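Local atomic coordinates of uncharacterized protein (Bacteroides ovatus, PDB entry 3P02), a protein that is of unknown function, built with a C-terminal antiparallel beta-sheet domain of the BT_3044-like family. Residues F195-R200 against F274-Y279. Numbering follows the deposited sequence. Where two conformers were deposited one is given.
Sequences FYAGQR and FDFVDY. With EDO (1,2-ethanediol), chain D.
D278 OD2 is gripped twice: R200 NH1 donates to it at 2.9 Å, from above the carboxylate plane, and S281 OG supplies a second hydrogen bond. The contact joins two non-neighbouring strands of the C-terminal antiparallel sheet, which curls so that the type I' beta turn A197-R200, just past strand 192-196, faces D278 and F276 on strand 262-278. D278 has CG anti to the backbone N (chi1 176°), which carries the carboxylate toward the guanidinium; its OD1 takes a weak bond from R200 NH2 at 3.2 Å. R200 also closes back on its own turn, NH1 reaching G198 O at 3.0 Å, nearly in the guanidinium plane, while D206 forms a further salt bridge with NH2. A leucine in place of R200 would probably leave the D278 and D206 carboxylates without this positive partner and the G198 carbonyl without this donor. Next to this polar cluster the contact is apolar. A197 CB sits over the centre of the F276 ring, 3.9 Å from its centroid, a CH-pi contact, and the ring's CZ comes 3.5 Å from G198 N. Further along the strand, F274 brings CE2 to 4.0 Å from F195 CZ, at the edge of the F195 ring and near its plane.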
ATOM      1  N   PHE A 195       1.940  -4.145  12.039  1.00  6.53           N
ATOM      2  CA  PHE A 195       0.590  -4.616  11.828  1.00  6.95           C
ATOM      3  C   PHE A 195      -0.208  -3.995  12.960  1.00  9.97           C
ATOM      4  O   PHE A 195       0.382  -3.369  13.851  1.00 11.04           O
ATOM      5  CB  PHE A 195       0.502  -6.153  11.789  1.00  8.62           C
ATOM      6  CG  PHE A 195       0.813  -6.855  13.094  1.00  8.88           C
ATOM      7  CD1 PHE A 195       2.136  -7.104  13.479  1.00 10.04           C
ATOM      8  CD2 PHE A 195      -0.212  -7.241  13.950  1.00 10.08           C
ATOM      9  CE1 PHE A 195       2.425  -7.699  14.721  1.00 12.65           C
ATOM     10  CE2 PHE A 195       0.078  -7.885  15.175  1.00 11.17           C
ATOM     11  CZ  PHE A 195       1.391  -8.108  15.538  1.00 11.05           C
ATOM     12  N   TYR A 196      -1.522  -4.206  12.969  1.00  7.67           N
ATOM     13  CA  TYR A 196      -2.331  -3.681  14.059  1.00  8.49           C
ATOM     14  C   TYR A 196      -2.822  -4.801  14.973  1.00 10.92           C
ATOM     15  O   TYR A 196      -3.351  -5.800  14.493  1.00 10.03           O
ATOM     16  CB  TYR A 196      -3.568  -2.926  13.525  1.00  9.91           C
ATOM     17  CG  TYR A 196      -3.251  -1.801  12.567  1.00  8.98           C
ATOM     18  CD1 TYR A 196      -2.598  -0.649  13.002  1.00  9.75           C
ATOM     19  CD2 TYR A 196      -3.609  -1.887  11.221  1.00 10.56           C
ATOM     20  CE1 TYR A 196      -2.296   0.391  12.114  1.00  8.97           C
ATOM     21  CE2 TYR A 196      -3.353  -0.840  10.337  1.00 11.04           C
ATOM     22  CZ  TYR A 196      -2.696   0.295  10.786  1.00  9.38           C
ATOM     23  OH  TYR A 196      -2.452   1.300   9.890  1.00 10.57           O
ATOM     24  N   ALA A 197      -2.703  -4.597  16.281  1.00  8.77           N
ATOM     25  CA  ALA A 197      -3.252  -5.521  17.248  1.00  8.18           C
ATOM     26  C   ALA A 197      -4.798  -5.376  17.322  1.00 10.34           C
ATOM     27  O   ALA A 197      -5.360  -4.378  16.834  1.00 10.17           O
ATOM     28  CB  ALA A 197      -2.647  -5.239  18.626  1.00  8.99           C
ATOM     29  N   GLY A 198      -5.455  -6.348  17.976  1.00 10.06           N
ATOM     30  CA  GLY A 198      -6.889  -6.252  18.260  1.00 10.54           C
ATOM     31  C   GLY A 198      -7.853  -6.132  17.101  1.00 14.52           C
ATOM     32  O   GLY A 198      -8.867  -5.421  17.204  1.00 14.58           O
ATOM     33  N   GLN A 199      -7.551  -6.843  16.008  1.00 12.07           N
ATOM     34  CA  GLN A 199      -8.364  -6.926  14.785  1.00 13.24           C
ATOM     35  C   GLN A 199      -8.433  -5.604  14.010  1.00 16.54           C
ATOM     36  O   GLN A 199      -9.189  -5.505  13.041  1.00 16.70           O
ATOM     37  CB  GLN A 199      -9.780  -7.453  15.072  1.00 15.61           C
ATOM     38  CG  GLN A 199      -9.805  -8.937  15.286  1.00 24.10           C
ATOM     39  CD  GLN A 199     -11.196  -9.489  15.185  1.00 32.74           C
ATOM     40  OE1 GLN A 199     -12.109  -9.032  15.869  1.00 25.54           O
ATOM     41  NE2 GLN A 199     -11.368 -10.512  14.358  1.00 23.51           N
ATOM     42  N   ARG A 200      -7.595  -4.622  14.373  1.00 11.13           N
ATOM     43  CA  ARG A 200      -7.591  -3.357  13.640  1.00 11.22           C
ATOM     44  C   ARG A 200      -7.037  -3.568  12.219  1.00 13.99           C
ATOM     45  O   ARG A 200      -6.244  -4.482  11.942  1.00 11.73           O
ATOM     46  CB  ARG A 200      -6.785  -2.267  14.389  1.00  9.42           C
ATOM     47  CG  ARG A 200      -7.611  -1.389  15.352  1.00 11.06           C
ATOM     48  CD  ARG A 200      -8.348  -2.206  16.414  1.00 13.67           C
ATOM     49  NE  ARG A 200      -8.993  -1.336  17.385  1.00 14.78           N
ATOM     50  CZ  ARG A 200      -9.468  -1.750  18.558  1.00 16.56           C
ATOM     51  NH1 ARG A 200      -9.444  -3.043  18.877  1.00 14.84           N
ATOM     52  NH2 ARG A 200     -10.005  -0.884  19.402  1.00 15.37           N
ATOM     53  N   PHE A 274       2.188 -11.604  23.112  1.00  7.52           N
ATOM     54  CA  PHE A 274       2.173 -10.345  23.837  1.00  7.45           C
ATOM     55  C   PHE A 274       0.819  -9.993  24.363  1.00  9.83           C
ATOM     56  O   PHE A 274      -0.202 -10.203  23.700  1.00  8.89           O
ATOM     57  CB  PHE A 274       2.702  -9.171  22.973  1.00  8.12           C
ATOM     58  CG  PHE A 274       1.884  -8.870  21.725  1.00  8.87           C
ATOM     59  CD1 PHE A 274       0.787  -7.997  21.778  1.00 10.07           C
ATOM     60  CD2 PHE A 274       2.183  -9.473  20.517  1.00  9.97           C
ATOM     61  CE1 PHE A 274       0.027  -7.710  20.626  1.00 10.52           C
ATOM     62  CE2 PHE A 274       1.445  -9.158  19.362  1.00 10.38           C
ATOM     63  CZ  PHE A 274       0.362  -8.292  19.431  1.00  8.68           C
ATOM     64  N   ASP A 275       0.824  -9.345  25.531  1.00  8.53           N
ATOM     65  CA  ASP A 275      -0.368  -8.748  26.087  1.00  7.85           C
ATOM     66  C   ASP A 275      -0.512  -7.325  25.556  1.00 11.02           C
ATOM     67  O   ASP A 275       0.486  -6.649  25.310  1.00  9.72           O
ATOM     68  CB  ASP A 275      -0.319  -8.697  27.631  1.00  8.48           C
ATOM     69  CG  ASP A 275      -0.432 -10.017  28.345  1.00 10.78           C
ATOM     70  OD1 ASP A 275      -0.919 -11.007  27.717  1.00 10.02           O
ATOM     71  OD2 ASP A 275      -0.127 -10.052  29.555  1.00 11.79           O
ATOM     72  N   PHE A 276      -1.760  -6.852  25.451  1.00  8.67           N
ATOM     73  CA  PHE A 276      -2.054  -5.467  25.104  1.00  8.49           C
ATOM     74  C   PHE A 276      -3.436  -5.174  25.590  1.00 11.46           C
ATOM     75  O   PHE A 276      -4.214  -6.095  25.857  1.00  9.29           O
ATOM     76  CB  PHE A 276      -1.913  -5.178  23.603  1.00  8.50           C
ATOM     77  CG  PHE A 276      -3.078  -5.688  22.805  1.00  9.74           C
ATOM     78  CD1 PHE A 276      -3.152  -7.032  22.425  1.00  9.59           C
ATOM     79  CD2 PHE A 276      -4.125  -4.829  22.445  1.00  9.61           C
ATOM     80  CE1 PHE A 276      -4.270  -7.506  21.737  1.00 11.39           C
ATOM     81  CE2 PHE A 276      -5.251  -5.314  21.783  1.00 11.78           C
ATOM     82  CZ  PHE A 276      -5.312  -6.643  21.417  1.00 11.18           C
ATOM     83  N   VAL A 277      -3.765  -3.887  25.668  1.00  9.20           N
ATOM     84  CA  VAL A 277      -5.070  -3.464  26.134  0.50  9.09           C
ATOM     85  C   VAL A 277      -5.837  -2.778  25.000  1.00 11.75           C
ATOM     86  O   VAL A 277      -5.256  -1.934  24.293  1.00 11.27           O
ATOM     87  CB  VAL A 277      -4.873  -2.505  27.347  0.50 13.51           C
ATOM     88  CG1 VAL A 277      -6.189  -1.884  27.797  0.50 13.64           C
ATOM     89  CG2 VAL A 277      -4.191  -3.220  28.512  0.50 13.18           C
ATOM     90  N   ASP A 278      -7.120  -3.099  24.867  1.00  9.99           N
ATOM     91  CA  ASP A 278      -8.018  -2.419  23.957  1.00  9.78           C
ATOM     92  C   ASP A 278      -8.747  -1.406  24.845  1.00 12.31           C
ATOM     93  O   ASP A 278      -9.601  -1.795  25.658  1.00 14.01           O
ATOM     94  CB  ASP A 278      -8.975  -3.397  23.278  1.00 10.34           C
ATOM     95  CG  ASP A 278     -10.006  -2.719  22.396  1.00 12.30           C
ATOM     96  OD1 ASP A 278     -10.255  -1.481  22.582  1.00 13.96           O
ATOM     97  OD2 ASP A 278     -10.583  -3.407  21.529  1.00 16.37           O
ATOM     98  N   TYR A 279      -8.366  -0.129  24.768  1.00  9.74           N
ATOM     99  CA  TYR A 279      -8.955   0.887  25.641  1.00 10.26           C
ATOM    100  C   TYR A 279      -9.920   1.800  24.865  1.00 13.63           C
ATOM    101  O   TYR A 279     -10.288   2.864  25.364  1.00 13.97           O
ATOM    102  CB  TYR A 279      -7.815   1.701  26.322  1.00 10.27           C
ATOM    103  CG  TYR A 279      -6.939   2.465  25.345  1.00 10.66           C
ATOM    104  CD1 TYR A 279      -5.887   1.836  24.679  1.00 11.55           C
ATOM    105  CD2 TYR A 279      -7.143   3.827  25.109  1.00 10.85           C
ATOM    106  CE1 TYR A 279      -5.108   2.523  23.753  1.00 11.72           C
ATOM    107  CE2 TYR A 279      -6.340   4.534  24.222  1.00 11.08           C
ATOM    108  CZ  TYR A 279      -5.316   3.880  23.551  1.00 11.11           C
ATOM    109  OH  TYR A 279      -4.527   4.566  22.650  1.00 11.58           O
TER
HETATM  110  C1  EDO D   3     -11.537  -6.201  19.120  1.00 50.21           C
HETATM  111  O1  EDO D   3     -11.322  -5.561  17.858  1.00 52.36           O
HETATM  112  C2  EDO D   3     -11.237  -7.691  19.018  1.00 48.52           C
HETATM  113  O2  EDO D   3     -12.341  -8.369  18.403  1.00 51.03           O